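Local coordinates for protein serine-threonine phosphatase 2C (PDB 2I44) that probably removes phosphate from phosphoserine and phosphothreonine in proteins, and binds calcium ions, at residues Val177-Asp182 with Gln246-Val251; Val12-Thr17 with Ala24-Asp29. One frame throughout, in Å; residues are numbered along the deposited sequence.

Contact 1: residues Val177-Asp182 with Gln246-Val251; sequences VDHKPD and QPDVRV
His179 brings the NE2 edge of its imidazole against the carboxylate of Asp248, and the two groups point in opposing senses as they pass. His179 NE2 donates to Asp248 OD2 at 2.5 Å, a short distance to be read with some caution at this resolution. This histidine-carboxylate hydrogen bond is bent, with an N-H...O angle of 141°. OD2 lies somewhat off the imidazole plane, while NE2 approaches it from well above the carboxylate plane; the two planes are 35° apart. Both side chains have their CG anti to the carbonyl carbon, and in His179 (chi1 -66°) this carries the ring across to the acid. A water also donates to Asp248 OD2, at 2.8 Å. The same water donates to Val177 O at 2.7 Å. OD2 thus receives two bonds, and the water ties the acid to the backbone of the loop. The far nitrogen, ND1, accepts a hydrogen bond from Gly156 N, which fixes the rotation of the ring. The ring of His154, from strand 149-155, stacks on His179. The 177-182 loop runs between strand 169-174 and helix 184-192, and Asp248 belongs to the 246-251 segment, which runs into the strand that pairs with strand 149-155.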
ATOM      1  N   VAL A 177       3.634  -9.742  -1.176  1.00 14.81           N
ATOM      2  CA  VAL A 177       4.705 -10.307  -0.369  1.00 15.22           C
ATOM      3  C   VAL A 177       5.655  -9.149  -0.021  1.00 12.76           C
ATOM      4  O   VAL A 177       6.074  -8.406  -0.904  1.00 12.64           O
ATOM      5  CB  VAL A 177       5.467 -11.393  -1.155  1.00 15.37           C
ATOM      6  CG1 VAL A 177       6.684 -11.852  -0.363  1.00 14.11           C
ATOM      7  CG2 VAL A 177       4.526 -12.580  -1.436  1.00 16.58           C
ATOM      8  N   ASP A 178       5.991  -9.006   1.255  1.00 12.73           N
ATOM      9  CA  ASP A 178       6.849  -7.910   1.702  1.00 13.89           C
ATOM     10  C   ASP A 178       8.187  -7.830   0.981  1.00 14.92           C
ATOM     11  O   ASP A 178       8.779  -8.850   0.637  1.00 14.13           O
ATOM     12  CB  ASP A 178       7.151  -8.019   3.199  1.00 15.20           C
ATOM     13  CG  ASP A 178       5.900  -8.057   4.059  1.00 18.06           C
ATOM     14  OD1 ASP A 178       4.791  -7.794   3.538  1.00 19.40           O
ATOM     15  OD2 ASP A 178       6.038  -8.343   5.268  1.00 16.37           O
ATOM     16  N   HIS A 179       8.658  -6.610   0.754  1.00 14.19           N
ATOM     17  CA  HIS A 179       9.965  -6.414   0.144  1.00 13.42           C
ATOM     18  C   HIS A 179      10.912  -6.299   1.336  1.00 14.52           C
ATOM     19  O   HIS A 179      10.975  -5.278   2.010  1.00 12.05           O
ATOM     20  CB  HIS A 179       9.995  -5.131  -0.688  1.00 13.12           C
ATOM     21  CG  HIS A 179       9.100  -5.171  -1.890  1.00 12.72           C
ATOM     22  ND1 HIS A 179       8.079  -4.268  -2.087  1.00 11.38           N
ATOM     23  CD2 HIS A 179       9.088  -5.993  -2.968  1.00 13.56           C
ATOM     24  CE1 HIS A 179       7.478  -4.527  -3.234  1.00 11.13           C
ATOM     25  NE2 HIS A 179       8.071  -5.569  -3.789  1.00 14.22           N
ATOM     26  N   LYS A 180      11.618  -7.381   1.613  1.00 15.92           N
ATOM     27  CA  LYS A 180      12.550  -7.433   2.727  1.00 18.40           C
ATOM     28  C   LYS A 180      13.992  -7.451   2.208  1.00 18.88           C
ATOM     29  O   LYS A 180      14.301  -8.119   1.225  1.00 18.18           O
ATOM     30  CB  LYS A 180      12.261  -8.680   3.574  1.00 22.08           C
ATOM     31  CG  LYS A 180      10.871  -8.682   4.235  1.00 25.63           C
ATOM     32  CD  LYS A 180      10.702  -7.477   5.174  1.00 30.92           C
ATOM     33  CE  LYS A 180       9.375  -7.523   5.955  1.00 32.76           C
ATOM     34  NZ  LYS A 180       9.229  -6.388   6.924  1.00 33.84           N
ATOM     35  N   PRO A 181      14.884  -6.703   2.866  1.00 19.08           N
ATOM     36  CA  PRO A 181      16.293  -6.625   2.474  1.00 20.19           C
ATOM     37  C   PRO A 181      17.042  -7.955   2.431  1.00 18.94           C
ATOM     38  O   PRO A 181      18.034  -8.088   1.710  1.00 18.29           O
ATOM     39  CB  PRO A 181      16.879  -5.642   3.489  1.00 19.93           C
ATOM     40  CG  PRO A 181      16.006  -5.803   4.675  1.00 21.63           C
ATOM     41  CD  PRO A 181      14.633  -5.893   4.071  1.00 20.45           C
ATOM     42  N   ASP A 182      16.589  -8.941   3.198  1.00 17.67           N
ATOM     43  CA  ASP A 182      17.272 -10.228   3.174  1.00 18.47           C
ATOM     44  C   ASP A 182      16.781 -11.190   2.089  1.00 17.81           C
ATOM     45  O   ASP A 182      17.360 -12.260   1.910  1.00 18.04           O
ATOM     46  CB  ASP A 182      17.259 -10.904   4.558  1.00 20.56           C
ATOM     47  CG  ASP A 182      15.890 -10.936   5.196  1.00 23.48           C
ATOM     48  OD1 ASP A 182      14.985 -10.219   4.722  1.00 26.07           O
ATOM     49  OD2 ASP A 182      15.731 -11.671   6.200  1.00 23.93           O
ATOM     50  N   GLN A 246      10.334   0.215  -7.712  1.00 17.03           N
ATOM     51  CA  GLN A 246       9.713  -0.737  -8.631  1.00 18.38           C
ATOM     52  C   GLN A 246       8.678  -1.534  -7.846  1.00 17.96           C
ATOM     53  O   GLN A 246       9.026  -2.277  -6.936  1.00 19.03           O
ATOM     54  CB  GLN A 246      10.777  -1.689  -9.189  1.00 19.45           C
ATOM     55  CG  GLN A 246      10.239  -2.855 -10.012  1.00 20.72           C
ATOM     56  CD  GLN A 246       9.479  -2.390 -11.236  1.00 21.52           C
ATOM     57  OE1 GLN A 246       8.246  -2.429 -11.270  1.00 21.69           O
ATOM     58  NE2 GLN A 246      10.211  -1.929 -12.242  1.00 17.08           N
ATOM     59  N   PRO A 247       7.389  -1.375  -8.174  1.00 18.69           N
ATOM     60  CA  PRO A 247       6.377  -2.132  -7.432  1.00 18.44           C
ATOM     61  C   PRO A 247       6.159  -3.516  -8.015  1.00 18.11           C
ATOM     62  O   PRO A 247       6.477  -3.762  -9.177  1.00 17.55           O
ATOM     63  CB  PRO A 247       5.134  -1.271  -7.595  1.00 18.33           C
ATOM     64  CG  PRO A 247       5.293  -0.782  -9.022  1.00 18.45           C
ATOM     65  CD  PRO A 247       6.754  -0.376  -9.059  1.00 17.57           C
ATOM     66  N   ASP A 248       5.655  -4.434  -7.201  1.00 18.64           N
ATOM     67  CA  ASP A 248       5.310  -5.751  -7.730  1.00 21.07           C
ATOM     68  C   ASP A 248       3.854  -5.491  -8.084  1.00 19.92           C
ATOM     69  O   ASP A 248       3.132  -4.865  -7.306  1.00 20.78           O
ATOM     70  CB  ASP A 248       5.420  -6.857  -6.667  1.00 22.87           C
ATOM     71  CG  ASP A 248       6.850  -7.346  -6.480  1.00 27.34           C
ATOM     72  OD1 ASP A 248       7.509  -7.666  -7.492  1.00 33.39           O
ATOM     73  OD2 ASP A 248       7.318  -7.418  -5.329  1.00 30.60           O
ATOM     74  N   VAL A 249       3.424  -5.924  -9.260  1.00 20.05           N
ATOM     75  CA  VAL A 249       2.049  -5.688  -9.669  1.00 17.99           C
ATOM     76  C   VAL A 249       1.351  -7.002  -9.968  1.00 18.42           C
ATOM     77  O   VAL A 249       1.951  -7.918 -10.532  1.00 19.48           O
ATOM     78  CB  VAL A 249       1.994  -4.769 -10.914  1.00 16.89           C
ATOM     79  CG1 VAL A 249       0.552  -4.442 -11.264  1.00 16.84           C
ATOM     80  CG2 VAL A 249       2.773  -3.486 -10.642  1.00 16.47           C
ATOM     81  N   ARG A 250       0.083  -7.080  -9.576  1.00 18.61           N
ATOM     82  CA  ARG A 250      -0.738  -8.270  -9.776  1.00 19.49           C
ATOM     83  C   ARG A 250      -2.177  -7.875 -10.106  1.00 20.14           C
ATOM     84  O   ARG A 250      -2.819  -7.138  -9.354  1.00 19.07           O
ATOM     85  CB  ARG A 250      -0.718  -9.138  -8.510  1.00 19.63           C
ATOM     86  CG  ARG A 250      -1.627 -10.365  -8.553  1.00 24.26           C
ATOM     87  CD  ARG A 250      -1.511 -11.199  -7.272  1.00 28.63           C
ATOM     88  NE  ARG A 250      -2.378 -12.377  -7.289  1.00 31.74           N
ATOM     89  CZ  ARG A 250      -2.490 -13.248  -6.286  1.00 33.64           C
ATOM     90  NH1 ARG A 250      -1.790 -13.082  -5.173  1.00 33.89           N
ATOM     91  NH2 ARG A 250      -3.305 -14.291  -6.396  1.00 33.80           N
ATOM     92  N   VAL A 251      -2.675  -8.355 -11.243  1.00 20.22           N
ATOM     93  CA  VAL A 251      -4.038  -8.062 -11.655  1.00 19.47           C
ATOM     94  C   VAL A 251      -4.922  -9.286 -11.407  1.00 20.27           C
ATOM     95  O   VAL A 251      -4.664 -10.369 -11.927  1.00 18.79           O
ATOM     96  CB  VAL A 251      -4.121  -7.689 -13.159  1.00 21.11           C
ATOM     97  CG1 VAL A 251      -5.570  -7.403 -13.541  1.00 20.83           C
ATOM     98  CG2 VAL A 251      -3.248  -6.474 -13.453  1.00 20.18           C
TER
HETATM   99  O   HOH W   1       7.630  -9.053  -3.030  1.00 29.99           O

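Contact 2: residues Val12-Thr17 with Ala24-Asp29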
ATOM      1  N   VAL A  12      -9.591  10.959   5.051  1.00 19.32           N
ATOM      2  CA  VAL A  12      -9.979  10.986   6.458  1.00 19.58           C
ATOM      3  C   VAL A  12     -10.747   9.717   6.760  1.00 19.15           C
ATOM      4  O   VAL A  12     -11.231   9.061   5.844  1.00 20.79           O
ATOM      5  CB  VAL A  12     -10.901  12.194   6.776  1.00 18.98           C
ATOM      6  CG1 VAL A  12     -10.139  13.492   6.615  1.00 17.34           C
ATOM      7  CG2 VAL A  12     -12.130  12.173   5.859  1.00 17.51           C
ATOM      8  N   PRO A  13     -10.860   9.349   8.049  1.00 21.07           N
ATOM      9  CA  PRO A  13     -11.594   8.138   8.430  1.00 21.11           C
ATOM     10  C   PRO A  13     -12.950   8.112   7.729  1.00 23.69           C
ATOM     11  O   PRO A  13     -13.642   9.126   7.658  1.00 23.68           O
ATOM     12  CB  PRO A  13     -11.720   8.276   9.944  1.00 20.11           C
ATOM     13  CG  PRO A  13     -10.427   8.941  10.307  1.00 19.46           C
ATOM     14  CD  PRO A  13     -10.281  10.007   9.235  1.00 20.37           C
ATOM     15  N   LEU A  14     -13.317   6.949   7.207  1.00 25.40           N
ATOM     16  CA  LEU A  14     -14.569   6.792   6.484  1.00 26.42           C
ATOM     17  C   LEU A  14     -15.456   5.702   7.079  1.00 27.49           C
ATOM     18  O   LEU A  14     -15.145   4.520   6.977  1.00 26.15           O
ATOM     19  CB  LEU A  14     -14.269   6.449   5.018  1.00 26.40           C
ATOM     20  CG  LEU A  14     -15.410   6.140   4.039  1.00 26.83           C
ATOM     21  CD1 LEU A  14     -16.166   7.413   3.691  1.00 26.16           C
ATOM     22  CD2 LEU A  14     -14.835   5.517   2.772  1.00 27.25           C
ATOM     23  N   PRO A  15     -16.560   6.087   7.736  1.00 27.83           N
ATOM     24  CA  PRO A  15     -17.417   5.038   8.294  1.00 27.76           C
ATOM     25  C   PRO A  15     -18.045   4.275   7.124  1.00 26.38           C
ATOM     26  O   PRO A  15     -17.932   4.701   5.975  1.00 24.24           O
ATOM     27  CB  PRO A  15     -18.447   5.830   9.094  1.00 29.17           C
ATOM     28  CG  PRO A  15     -17.648   7.010   9.571  1.00 31.30           C
ATOM     29  CD  PRO A  15     -16.893   7.401   8.313  1.00 29.63           C
ATOM     30  N   PRO A  16     -18.715   3.143   7.402  1.00 27.11           N
ATOM     31  CA  PRO A  16     -19.366   2.311   6.382  1.00 26.70           C
ATOM     32  C   PRO A  16     -20.110   3.137   5.334  1.00 25.61           C
ATOM     33  O   PRO A  16     -21.135   3.736   5.633  1.00 26.06           O
ATOM     34  CB  PRO A  16     -20.310   1.446   7.208  1.00 27.73           C
ATOM     35  CG  PRO A  16     -19.519   1.234   8.468  1.00 27.26           C
ATOM     36  CD  PRO A  16     -18.983   2.616   8.755  1.00 26.63           C
ATOM     37  N   THR A  17     -19.599   3.148   4.106  1.00 25.74           N
ATOM     38  CA  THR A  17     -20.204   3.919   3.017  1.00 25.76           C
ATOM     39  C   THR A  17     -20.442   3.058   1.770  1.00 26.65           C
ATOM     40  O   THR A  17     -19.523   2.397   1.274  1.00 25.57           O
ATOM     41  CB  THR A  17     -19.299   5.112   2.640  1.00 25.25           C
ATOM     42  OG1 THR A  17     -19.047   5.904   3.808  1.00 25.50           O
ATOM     43  CG2 THR A  17     -19.960   5.976   1.578  1.00 25.84           C
ATOM     44  N   ALA A  24     -17.198   0.600   1.460  1.00 21.95           N
ATOM     45  CA  ALA A  24     -15.886   0.806   2.038  1.00 20.81           C
ATOM     46  C   ALA A  24     -15.913   1.470   3.394  1.00 21.19           C
ATOM     47  O   ALA A  24     -16.859   2.174   3.748  1.00 22.28           O
ATOM     48  CB  ALA A  24     -15.025   1.619   1.082  1.00 22.51           C
ATOM     49  N   ALA A  25     -14.851   1.229   4.150  1.00 19.18           N
ATOM     50  CA  ALA A  25     -14.694   1.793   5.479  1.00 19.06           C
ATOM     51  C   ALA A  25     -13.204   1.990   5.697  1.00 19.37           C
ATOM     52  O   ALA A  25     -12.392   1.215   5.188  1.00 18.50           O
ATOM     53  CB  ALA A  25     -15.257   0.846   6.525  1.00 19.10           C
ATOM     54  N   ILE A  26     -12.841   3.032   6.433  1.00 16.48           N
ATOM     55  CA  ILE A  26     -11.436   3.298   6.703  1.00 17.07           C
ATOM     56  C   ILE A  26     -11.316   3.788   8.130  1.00 18.07           C
ATOM     57  O   ILE A  26     -12.045   4.687   8.538  1.00 19.60           O
ATOM     58  CB  ILE A  26     -10.868   4.403   5.778  1.00 15.26           C
ATOM     59  CG1 ILE A  26     -11.226   4.115   4.318  1.00 16.61           C
ATOM     60  CG2 ILE A  26      -9.351   4.479   5.927  1.00 13.80           C
ATOM     61  CD1 ILE A  26     -10.854   5.247   3.377  1.00 16.63           C
ATOM     62  N   PHE A  27     -10.396   3.200   8.885  1.00 18.89           N
ATOM     63  CA  PHE A  27     -10.178   3.603  10.266  1.00 18.41           C
ATOM     64  C   PHE A  27      -8.688   3.578  10.567  1.00 18.39           C
ATOM     65  O   PHE A  27      -7.965   2.711  10.086  1.00 15.75           O
ATOM     66  CB  PHE A  27     -10.903   2.664  11.231  1.00 21.82           C
ATOM     67  CG  PHE A  27     -11.012   3.207  12.630  1.00 24.11           C
ATOM     68  CD1 PHE A  27     -12.009   4.125  12.957  1.00 25.72           C
ATOM     69  CD2 PHE A  27     -10.099   2.832  13.612  1.00 24.77           C
ATOM     70  CE1 PHE A  27     -12.099   4.663  14.246  1.00 25.73           C
ATOM     71  CE2 PHE A  27     -10.180   3.364  14.908  1.00 26.12           C
ATOM     72  CZ  PHE A  27     -11.181   4.281  15.222  1.00 26.73           C
ATOM     73  N   THR A  28      -8.234   4.535  11.365  1.00 19.14           N
ATOM     74  CA  THR A  28      -6.828   4.613  11.726  1.00 19.27           C
ATOM     75  C   THR A  28      -6.687   4.982  13.197  1.00 20.77           C
ATOM     76  O   THR A  28      -7.602   5.537  13.799  1.00 19.56           O
ATOM     77  CB  THR A  28      -6.093   5.672  10.864  1.00 19.86           C
ATOM     78  OG1 THR A  28      -4.686   5.606  11.124  1.00 19.85           O
ATOM     79  CG2 THR A  28      -6.605   7.084  11.183  1.00 17.20           C
ATOM     80  N   ASP A  29      -5.535   4.671  13.775  1.00 22.58           N
ATOM     81  CA  ASP A  29      -5.280   4.990  15.171  1.00 22.31           C
ATOM     82  C   ASP A  29      -3.785   5.166  15.354  1.00 21.65           C
ATOM     83  O   ASP A  29      -2.992   4.452  14.747  1.00 19.35           O
ATOM     84  CB  ASP A  29      -5.803   3.873  16.081  1.00 25.56           C
ATOM     85  CG  ASP A  29      -5.886   4.302  17.534  1.00 26.98           C
ATOM     86  OD1 ASP A  29      -4.829   4.565  18.144  1.00 28.99           O
ATOM     87  OD2 ASP A  29      -7.014   4.386  18.062  1.00 29.56           O
TER
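The carbonyl oxygen of Leu14 takes one hydrogen bond and one weaker CH...O contact from the other strand. Ile26 N donates to Leu14 O at 2.8 Å. Ala25 CA adds the CH...O contact to Leu14 O at 3.1 Å. Leu14 N returns a bond to Ile26 O at 2.9 Å, which makes Leu14 and Ile26 an antiparallel hydrogen-bonded pair. Thr17 and Ala24 form the next such pair. The register slips by one residue between the pairs, so this is a beta bulge, with Pro15 and Pro16 inside it. Thr17 OG1 donates to Pro15 O at 2.7 Å; its place beside the backbone N (chi1 -55°) turns it back toward the bulge. The side chains of Leu14, Thr17, Ala24 and Ile26 share one face of the sheet. Leu14 crosses Ile26 at a slant, with Leu14 CB 3.9 Å from Ile26 CG1. Leu14 CD2 reaches on to Ala24 CB at 4.3 Å. Leu42 of strand 38-43, in the other sheet of the sandwich, touches Leu14, Ala24 and Ile26. Phe27 turns away from the 12-17 segment and packs on helix 291-305. Thr28 OG1 is hydrogen-bonded to Ile313 O and Thr314 OG1 of strand 313-320.

Overall arrangement
Both segments of contact 2 precede those of contact 1 in the sequence. Their centres are 26 Å apart, on opposite sides of the chain's centre, and their nearest atoms are about 18 Å apart. Both belong to the PP2C beta sandwich of two antiparallel sheets. Contact 2 lies at one edge of the first sheet, where strand 17-19 is outermost. Strand 169-174 is outermost at the other edge, and the loop after it enters contact 1. There it meets strand 248-253 of the second sheet, so contact 1 ties the loop that follows an edge strand of one sheet to a strand of the other. Neither contact supplies a calcium ligand; the side chains of His179 and Thr28 are about 12 Å and about 10 Å from that of Asp60.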